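Long-range contacts in manganese-binding protein (Chlamydia trachomatis, PDB 6NSI), which binds iron, manganese or nickel ions, with a preference for ferrous iron, and delivers them to the membrane permease of an ABC transporter for import: residues R152-I157 with R275-E280; R162-G167 with V225-D230. One frame throughout, in Å; residues are numbered along the deposited sequence.

Interaction 1 (R152-I157 with R275-E280); sequences RSLSTI and RTITEE
Leu154 and Thr278 meet where the end of helix 129-154, the long backbone helix that links the two lobes in family 9 solute-binding proteins, packs against the C-terminal helix 266-280. Their CA atoms lie 5.5 Å apart, and the two side chains slant across one another, with CD2 of Leu154 against OG1 of Thr278 at 3.1 Å. The hydroxyl is not spent on this contact: lying beside its own backbone N, anti to the carbonyl carbon (chi1 -57°), it hydrogen-bonds back to Val274 O, one turn earlier in the helix. The same rotation sets the CG2 methyl, anti to the backbone N, 3.4 Å from Ser153 O, where it also meets the Thr156 hydroxyl, the two threonine side chains crossing at about a right angle.

A type I turn runs from Leu154 to Ile157. The CD1 methyl of Ile157 rests on the helix backbone, 4.0 Å from both Thr278 CA and Ile277 O. Leu154 CD2 and Ile157 CD1 both touch CG2 of Ile277; Phe174 of helix 172-178 touches both Leu154 and Ile277, and Tyr178 touches Leu154. No hydrogen bond spans the two segments; the hydroxyls of Ser153 and Thr156 also find partners outside the contact, Ser153 OG bonding to Trp149 O in its own helix and to Leu286 N, and Thr156 OG1 to Thr284 N. Just before the turn, Ser153 O accepts two bonds from Thr156, one from N and one from OG1, the latter 2.7 Å long and in the carbonyl plane.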
ATOM      1  N   ARG A 152       5.209 -17.217  -3.088  1.00 32.74           N
ATOM      2  CA  ARG A 152       4.936 -18.570  -3.556  1.00 34.29           C
ATOM      3  C   ARG A 152       3.564 -18.664  -4.212  1.00 30.86           C
ATOM      4  O   ARG A 152       3.425 -19.267  -5.287  1.00 29.18           O
ATOM      5  CB  ARG A 152       5.057 -19.563  -2.395  1.00 39.49           C
ATOM      6  CG  ARG A 152       6.504 -19.938  -2.034  1.00 48.35           C
ATOM      7  CD  ARG A 152       6.653 -20.350  -0.557  1.00 54.54           C
ATOM      8  NE  ARG A 152       5.364 -20.736   0.030  1.00 60.87           N
ATOM      9  CZ  ARG A 152       4.998 -20.522   1.299  1.00 59.29           C
ATOM     10  NH1 ARG A 152       5.818 -19.913   2.153  1.00 47.53           N
ATOM     11  NH2 ARG A 152       3.793 -20.913   1.713  1.00 59.54           N
ATOM     12  N   SER A 153       2.538 -18.076  -3.588  1.00 29.76           N
ATOM     13  CA  SER A 153       1.196 -18.114  -4.168  1.00 32.15           C
ATOM     14  C   SER A 153       1.152 -17.368  -5.495  1.00 27.35           C
ATOM     15  O   SER A 153       0.634 -17.878  -6.498  1.00 26.42           O
ATOM     16  CB  SER A 153       0.176 -17.518  -3.198  1.00 34.66           C
ATOM     17  OG  SER A 153       0.130 -18.242  -1.979  1.00 34.50           O
ATOM     18  N   LEU A 154       1.696 -16.157  -5.518  1.00 24.38           N
ATOM     19  CA  LEU A 154       1.642 -15.365  -6.736  1.00 24.23           C
ATOM     20  C   LEU A 154       2.493 -15.974  -7.836  1.00 28.44           C
ATOM     21  O   LEU A 154       2.223 -15.735  -9.016  1.00 28.76           O
ATOM     22  CB  LEU A 154       2.049 -13.927  -6.420  1.00 24.86           C
ATOM     23  CG  LEU A 154       1.007 -13.217  -5.521  1.00 20.70           C
ATOM     24  CD1 LEU A 154       1.547 -11.947  -4.842  1.00 21.72           C
ATOM     25  CD2 LEU A 154      -0.239 -12.892  -6.310  1.00 17.71           C
ATOM     26  N   SER A 155       3.472 -16.807  -7.475  1.00 29.52           N
ATOM     27  CA  SER A 155       4.286 -17.489  -8.474  1.00 28.11           C
ATOM     28  C   SER A 155       3.521 -18.556  -9.239  1.00 28.53           C
ATOM     29  O   SER A 155       4.007 -19.012 -10.278  1.00 26.89           O
ATOM     30  CB  SER A 155       5.502 -18.123  -7.810  1.00 28.88           C
ATOM     31  OG  SER A 155       6.505 -17.141  -7.680  1.00 41.06           O
ATOM     32  N   THR A 156       2.348 -18.965  -8.755  1.00 28.25           N
ATOM     33  CA  THR A 156       1.548 -19.969  -9.451  1.00 35.59           C
ATOM     34  C   THR A 156       0.695 -19.364 -10.568  1.00 31.70           C
ATOM     35  O   THR A 156       0.133 -20.107 -11.384  1.00 28.80           O
ATOM     36  CB  THR A 156       0.650 -20.720  -8.446  1.00 35.59           C
ATOM     37  OG1 THR A 156      -0.379 -19.848  -7.967  1.00 31.54           O
ATOM     38  CG2 THR A 156       1.465 -21.240  -7.236  1.00 31.12           C
ATOM     39  N   ILE A 157       0.566 -18.044 -10.612  1.00 30.35           N
ATOM     40  CA  ILE A 157      -0.102 -17.373 -11.723  1.00 27.10           C
ATOM     41  C   ILE A 157       0.653 -17.695 -13.004  1.00 27.85           C
ATOM     42  O   ILE A 157       1.847 -17.375 -13.093  1.00 28.80           O
ATOM     43  CB  ILE A 157      -0.151 -15.852 -11.503  1.00 23.79           C
ATOM     44  CG1 ILE A 157      -0.967 -15.529 -10.257  1.00 23.71           C
ATOM     45  CG2 ILE A 157      -0.678 -15.131 -12.786  1.00 24.40           C
ATOM     46  CD1 ILE A 157      -0.907 -14.050  -9.879  1.00 23.32           C
ATOM     47  N   ARG A 275      -4.794 -13.428  -2.243  1.00 23.18           N
ATOM     48  CA  ARG A 275      -5.740 -14.475  -2.623  1.00 25.93           C
ATOM     49  C   ARG A 275      -6.544 -14.062  -3.850  1.00 21.99           C
ATOM     50  O   ARG A 275      -6.660 -14.824  -4.813  1.00 29.43           O
ATOM     51  CB  ARG A 275      -6.685 -14.779  -1.457  1.00 26.89           C
ATOM     52  CG  ARG A 275      -6.078 -15.641  -0.362  1.00 43.66           C
ATOM     53  CD  ARG A 275      -7.046 -15.856   0.825  1.00 41.82           C
ATOM     54  NE  ARG A 275      -6.324 -15.827   2.098  1.00 47.91           N
ATOM     55  CZ  ARG A 275      -5.778 -16.900   2.671  1.00 55.29           C
ATOM     56  NH1 ARG A 275      -5.890 -18.094   2.087  1.00 57.19           N
ATOM     57  NH2 ARG A 275      -5.123 -16.787   3.829  1.00 48.44           N
ATOM     58  N   THR A 276      -7.111 -12.851  -3.816  1.00 21.38           N
ATOM     59  CA  THR A 276      -7.902 -12.343  -4.930  1.00 24.79           C
ATOM     60  C   THR A 276      -7.088 -12.310  -6.225  1.00 24.53           C
ATOM     61  O   THR A 276      -7.515 -12.843  -7.253  1.00 22.66           O
ATOM     62  CB  THR A 276      -8.445 -10.957  -4.569  1.00 27.81           C
ATOM     63  OG1 THR A 276      -9.252 -11.084  -3.388  1.00 30.00           O
ATOM     64  CG2 THR A 276      -9.313 -10.360  -5.720  1.00 25.29           C
ATOM     65  N   ILE A 277      -5.894 -11.721  -6.187  1.00 28.37           N
ATOM     66  CA  ILE A 277      -5.112 -11.614  -7.418  1.00 20.86           C
ATOM     67  C   ILE A 277      -4.684 -12.997  -7.908  1.00 23.39           C
ATOM     68  O   ILE A 277      -4.779 -13.302  -9.105  1.00 23.40           O
ATOM     69  CB  ILE A 277      -3.919 -10.668  -7.188  1.00 19.11           C
ATOM     70  CG1 ILE A 277      -4.457  -9.242  -6.981  1.00 19.64           C
ATOM     71  CG2 ILE A 277      -2.878 -10.750  -8.354  1.00 17.50           C
ATOM     72  CD1 ILE A 277      -3.398  -8.227  -6.716  1.00 20.30           C
ATOM     73  N   THR A 278      -4.232 -13.865  -6.998  1.00 23.11           N
ATOM     74  CA  THR A 278      -3.789 -15.202  -7.405  1.00 23.58           C
ATOM     75  C   THR A 278      -4.926 -15.988  -8.052  1.00 28.63           C
ATOM     76  O   THR A 278      -4.762 -16.564  -9.137  1.00 27.60           O
ATOM     77  CB  THR A 278      -3.222 -15.971  -6.200  1.00 27.32           C
ATOM     78  OG1 THR A 278      -2.151 -15.225  -5.613  1.00 21.07           O
ATOM     79  CG2 THR A 278      -2.671 -17.343  -6.621  1.00 24.79           C
ATOM     80  N   GLU A 279      -6.101 -16.006  -7.413  1.00 23.06           N
ATOM     81  CA  GLU A 279      -7.194 -16.823  -7.939  1.00 26.18           C
ATOM     82  C   GLU A 279      -7.698 -16.293  -9.275  1.00 26.88           C
ATOM     83  O   GLU A 279      -7.957 -17.072 -10.205  1.00 29.26           O
ATOM     84  CB  GLU A 279      -8.347 -16.882  -6.932  1.00 32.98           C
ATOM     85  CG  GLU A 279      -8.172 -17.932  -5.849  1.00 42.87           C
ATOM     86  CD  GLU A 279      -9.282 -17.887  -4.809  1.00 55.25           C
ATOM     87  OE1 GLU A 279     -10.244 -17.098  -4.982  1.00 52.77           O
ATOM     88  OE2 GLU A 279      -9.181 -18.638  -3.814  1.00 54.61           O
ATOM     89  N   GLU A 280      -7.852 -14.972  -9.395  1.00 24.75           N
ATOM     90  CA  GLU A 280      -8.463 -14.430 -10.607  1.00 23.78           C
ATOM     91  C   GLU A 280      -7.525 -14.510 -11.802  1.00 22.88           C
ATOM     92  O   GLU A 280      -8.000 -14.643 -12.938  1.00 24.73           O
ATOM     93  CB  GLU A 280      -8.909 -12.987 -10.380  1.00 19.05           C
ATOM     94  CG  GLU A 280     -10.029 -12.849  -9.341  1.00 28.29           C
ATOM     95  CD  GLU A 280     -11.419 -13.094  -9.911  1.00 34.42           C
ATOM     96  OE1 GLU A 280     -12.405 -12.679  -9.262  1.00 38.92           O
ATOM     97  OE2 GLU A 280     -11.529 -13.704 -11.008  1.00 35.11           O
TER

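Interaction 2 (R162-G167 with V225-D230); sequences RYLVTG and VVFLED
Two strands of the C-terminal lobe, 164-165 and 225-226, come together next to the iron site, and their continuations lead to Gly167 and Glu229. One direct backbone hydrogen bond joins them, from Phe227 N to Val165 O at 2.9 Å. A water inserted beside it accepts from Val165 N and donates to Tyr163 O and Val225 O, bridging the backbones where they diverge.

On one side, Val165 CG1 packs on Val226 CG1 at 3.7 Å, against helix 235-242, whose Leu237 and Val241 touch Val165 and Val226 respectively. On the other, the Phe227 ring has Val165 O at its edge, near its plane, while CD1 of Leu164 approaches CD1 of the ring obliquely at 3.5 Å. Leu164 carries CG anti to its backbone nitrogen (chi1 178°), an orientation from which this methyl reaches the ring; Ile277 of helix 266-280 touches both side chains.

Nearer the metal, the extended Glu229 side chain brings OE2 to 2.7 Å from Gly167 N and 3.4 Å from Thr166 CB. Its other oxygen, OE1, is hydrogen-bonded to ND1 of the iron ligand His168 and to Ser259 OG. Glu229 is thus a second-shell residue: its bond to ND1 is consistent with positioning the His168 imidazole, and would probably make that ring a more electron-rich ligand for the bound iron.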
ATOM      1  N   ARG A 162       0.255 -12.671 -16.011  1.00 23.18           N
ATOM      2  CA  ARG A 162       0.848 -11.790 -14.994  1.00 24.08           C
ATOM      3  C   ARG A 162       0.792 -10.340 -15.471  1.00 24.25           C
ATOM      4  O   ARG A 162       1.799  -9.700 -15.783  1.00 21.82           O
ATOM      5  CB  ARG A 162       2.274 -12.224 -14.685  1.00 22.26           C
ATOM      6  CG  ARG A 162       2.332 -13.460 -13.793  1.00 22.18           C
ATOM      7  CD  ARG A 162       3.769 -14.036 -13.719  1.00 26.18           C
ATOM      8  NE  ARG A 162       3.740 -15.439 -13.278  1.00 29.19           N
ATOM      9  CZ  ARG A 162       4.823 -16.176 -13.040  1.00 35.61           C
ATOM     10  NH1 ARG A 162       6.033 -15.657 -13.212  1.00 32.92           N
ATOM     11  NH2 ARG A 162       4.698 -17.438 -12.633  1.00 35.12           N
ATOM     12  N   TYR A 163      -0.432  -9.826 -15.535  1.00 21.57           N
ATOM     13  CA  TYR A 163      -0.707  -8.484 -16.045  1.00 18.00           C
ATOM     14  C   TYR A 163      -1.850  -7.974 -15.188  1.00 19.62           C
ATOM     15  O   TYR A 163      -2.958  -8.534 -15.242  1.00 21.02           O
ATOM     16  CB  TYR A 163      -1.076  -8.510 -17.537  1.00 21.91           C
ATOM     17  CG  TYR A 163       0.084  -8.952 -18.402  1.00 21.97           C
ATOM     18  CD1 TYR A 163       1.054  -8.043 -18.802  1.00 22.21           C
ATOM     19  CD2 TYR A 163       0.232 -10.286 -18.777  1.00 23.15           C
ATOM     20  CE1 TYR A 163       2.145  -8.441 -19.572  1.00 25.26           C
ATOM     21  CE2 TYR A 163       1.315 -10.704 -19.548  1.00 27.17           C
ATOM     22  CZ  TYR A 163       2.263  -9.775 -19.940  1.00 30.25           C
ATOM     23  OH  TYR A 163       3.331 -10.170 -20.696  1.00 37.00           O
ATOM     24  N   LEU A 164      -1.562  -6.967 -14.361  1.00 17.79           N
ATOM     25  CA  LEU A 164      -2.435  -6.539 -13.271  1.00 20.47           C
ATOM     26  C   LEU A 164      -3.082  -5.197 -13.614  1.00 19.40           C
ATOM     27  O   LEU A 164      -2.422  -4.148 -13.573  1.00 19.69           O
ATOM     28  CB  LEU A 164      -1.649  -6.449 -11.961  1.00 18.72           C
ATOM     29  CG  LEU A 164      -2.437  -5.962 -10.739  1.00 19.12           C
ATOM     30  CD1 LEU A 164      -3.641  -6.870 -10.453  1.00 20.49           C
ATOM     31  CD2 LEU A 164      -1.494  -5.878  -9.555  1.00 23.84           C
ATOM     32  N   VAL A 165      -4.375  -5.228 -13.925  1.00 19.39           N
ATOM     33  CA  VAL A 165      -5.122  -4.027 -14.294  1.00 19.31           C
ATOM     34  C   VAL A 165      -5.963  -3.612 -13.092  1.00 20.83           C
ATOM     35  O   VAL A 165      -6.864  -4.347 -12.676  1.00 21.64           O
ATOM     36  CB  VAL A 165      -6.006  -4.266 -15.533  1.00 20.12           C
ATOM     37  CG1 VAL A 165      -6.773  -2.980 -15.894  1.00 15.84           C
ATOM     38  CG2 VAL A 165      -5.164  -4.748 -16.729  1.00 17.60           C
ATOM     39  N   THR A 166      -5.684  -2.440 -12.531  1.00 18.81           N
ATOM     40  CA  THR A 166      -6.382  -1.971 -11.341  1.00 19.97           C
ATOM     41  C   THR A 166      -6.960  -0.575 -11.559  1.00 19.27           C
ATOM     42  O   THR A 166      -6.798   0.034 -12.617  1.00 22.87           O
ATOM     43  CB  THR A 166      -5.456  -1.937 -10.125  1.00 21.41           C
ATOM     44  OG1 THR A 166      -4.459  -0.922 -10.336  1.00 19.43           O
ATOM     45  CG2 THR A 166      -4.798  -3.307  -9.926  1.00 21.14           C
ATOM     46  N   GLY A 167      -7.649  -0.085 -10.516  1.00 20.94           N
ATOM     47  CA  GLY A 167      -8.315   1.204 -10.606  1.00 21.36           C
ATOM     48  C   GLY A 167      -7.343   2.368 -10.692  1.00 28.26           C
ATOM     49  O   GLY A 167      -7.469   3.226 -11.577  1.00 16.68           O
ATOM     50  N   VAL A 225      -9.445 -10.282 -16.769  1.00 27.23           N
ATOM     51  CA  VAL A 225     -10.082  -9.752 -15.577  1.00 29.43           C
ATOM     52  C   VAL A 225      -9.360  -8.477 -15.149  1.00 26.84           C
ATOM     53  O   VAL A 225      -8.143  -8.336 -15.316  1.00 25.96           O
ATOM     54  CB  VAL A 225     -10.100 -10.823 -14.453  1.00 28.55           C
ATOM     55  CG1 VAL A 225      -8.715 -11.399 -14.270  1.00 27.00           C
ATOM     56  CG2 VAL A 225     -10.662 -10.254 -13.154  1.00 24.27           C
ATOM     57  N   VAL A 226     -10.135  -7.533 -14.608  1.00 22.94           N
ATOM     58  CA  VAL A 226      -9.620  -6.285 -14.065  1.00 25.27           C
ATOM     59  C   VAL A 226     -10.122  -6.161 -12.628  1.00 24.32           C
ATOM     60  O   VAL A 226     -11.132  -6.752 -12.253  1.00 25.77           O
ATOM     61  CB  VAL A 226     -10.062  -5.081 -14.924  1.00 28.33           C
ATOM     62  CG1 VAL A 226      -9.653  -5.294 -16.384  1.00 21.01           C
ATOM     63  CG2 VAL A 226     -11.578  -4.903 -14.839  1.00 25.22           C
ATOM     64  N   PHE A 227      -9.425  -5.363 -11.824  1.00 24.54           N
ATOM     65  CA  PHE A 227      -9.660  -5.338 -10.383  1.00 24.58           C
ATOM     66  C   PHE A 227     -10.161  -3.969  -9.923  1.00 23.25           C
ATOM     67  O   PHE A 227      -9.408  -2.991  -9.939  1.00 21.03           O
ATOM     68  CB  PHE A 227      -8.386  -5.710  -9.626  1.00 24.80           C
ATOM     69  CG  PHE A 227      -7.908  -7.115  -9.897  1.00 25.54           C
ATOM     70  CD1 PHE A 227      -7.106  -7.391 -11.010  1.00 22.45           C
ATOM     71  CD2 PHE A 227      -8.255  -8.159  -9.041  1.00 24.07           C
ATOM     72  CE1 PHE A 227      -6.640  -8.690 -11.254  1.00 22.03           C
ATOM     73  CE2 PHE A 227      -7.790  -9.484  -9.286  1.00 19.94           C
ATOM     74  CZ  PHE A 227      -6.995  -9.736 -10.387  1.00 22.52           C
ATOM     75  N   LEU A 228     -11.398  -3.933  -9.440  1.00 25.40           N
ATOM     76  CA  LEU A 228     -11.925  -2.783  -8.712  1.00 23.42           C
ATOM     77  C   LEU A 228     -11.234  -2.648  -7.368  1.00 24.75           C
ATOM     78  O   LEU A 228     -10.762  -3.631  -6.799  1.00 22.53           O
ATOM     79  CB  LEU A 228     -13.426  -2.952  -8.471  1.00 24.58           C
ATOM     80  CG  LEU A 228     -14.247  -3.125  -9.748  1.00 23.71           C
ATOM     81  CD1 LEU A 228     -15.634  -3.658  -9.405  1.00 33.88           C
ATOM     82  CD2 LEU A 228     -14.354  -1.788 -10.425  1.00 29.82           C
ATOM     83  N   GLU A 229     -11.207  -1.414  -6.845  1.00 25.70           N
ATOM     84  CA  GLU A 229     -10.668  -1.131  -5.521  1.00 29.78           C
ATOM     85  C   GLU A 229     -11.750  -0.536  -4.637  1.00 28.22           C
ATOM     86  O   GLU A 229     -12.552   0.293  -5.082  1.00 26.92           O
ATOM     87  CB  GLU A 229      -9.472  -0.163  -5.559  1.00 21.77           C
ATOM     88  CG  GLU A 229      -8.320  -0.643  -6.432  1.00 19.86           C
ATOM     89  CD  GLU A 229      -7.429   0.498  -6.897  1.00 22.39           C
ATOM     90  OE1 GLU A 229      -7.370   1.536  -6.189  1.00 20.06           O
ATOM     91  OE2 GLU A 229      -6.781   0.352  -7.961  1.00 26.41           O
ATOM     92  N   ASP A 230     -11.697  -0.929  -3.375  1.00 30.60           N
ATOM     93  CA  ASP A 230     -12.625  -0.422  -2.345  1.00 30.67           C
ATOM     94  C   ASP A 230     -12.407   1.079  -2.281  1.00 35.95           C
ATOM     95  O   ASP A 230     -11.280   1.502  -2.412  1.00 31.81           O
ATOM     96  CB  ASP A 230     -12.281  -0.995  -0.977  1.00 33.83           C
ATOM     97  CG  ASP A 230     -13.337  -0.725   0.074  1.00 36.87           C
ATOM     98  OD1 ASP A 230     -14.405  -1.253  -0.057  1.00 40.23           O
ATOM     99  OD2 ASP A 230     -13.065   0.018   0.978  1.00 36.87           O
TER
HETATM  100  O   HOH W   1      -5.512  -7.815 -14.455  1.00 21.92           O

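From the N-terminal lobe the chain runs along helix 129-154 into the C-terminal lobe, reaching the first half of interaction 1 and then, after a short connection, the first half of interaction 2. Interaction 2 closes when the chain returns at 225-230; interaction 1 closes at helix 266-280, so the smaller loop is nested inside the larger. Their centres lie 13 Å apart. Arg162 NE probably hydrogen-bonds to Ile157 O at 2.7 Å, and Glu280 CB packs on Phe227 CZ, joining the two contacts along both halves. Together they connect the packed helix ends to strands 164-165 and 225-226, which lead toward the iron site.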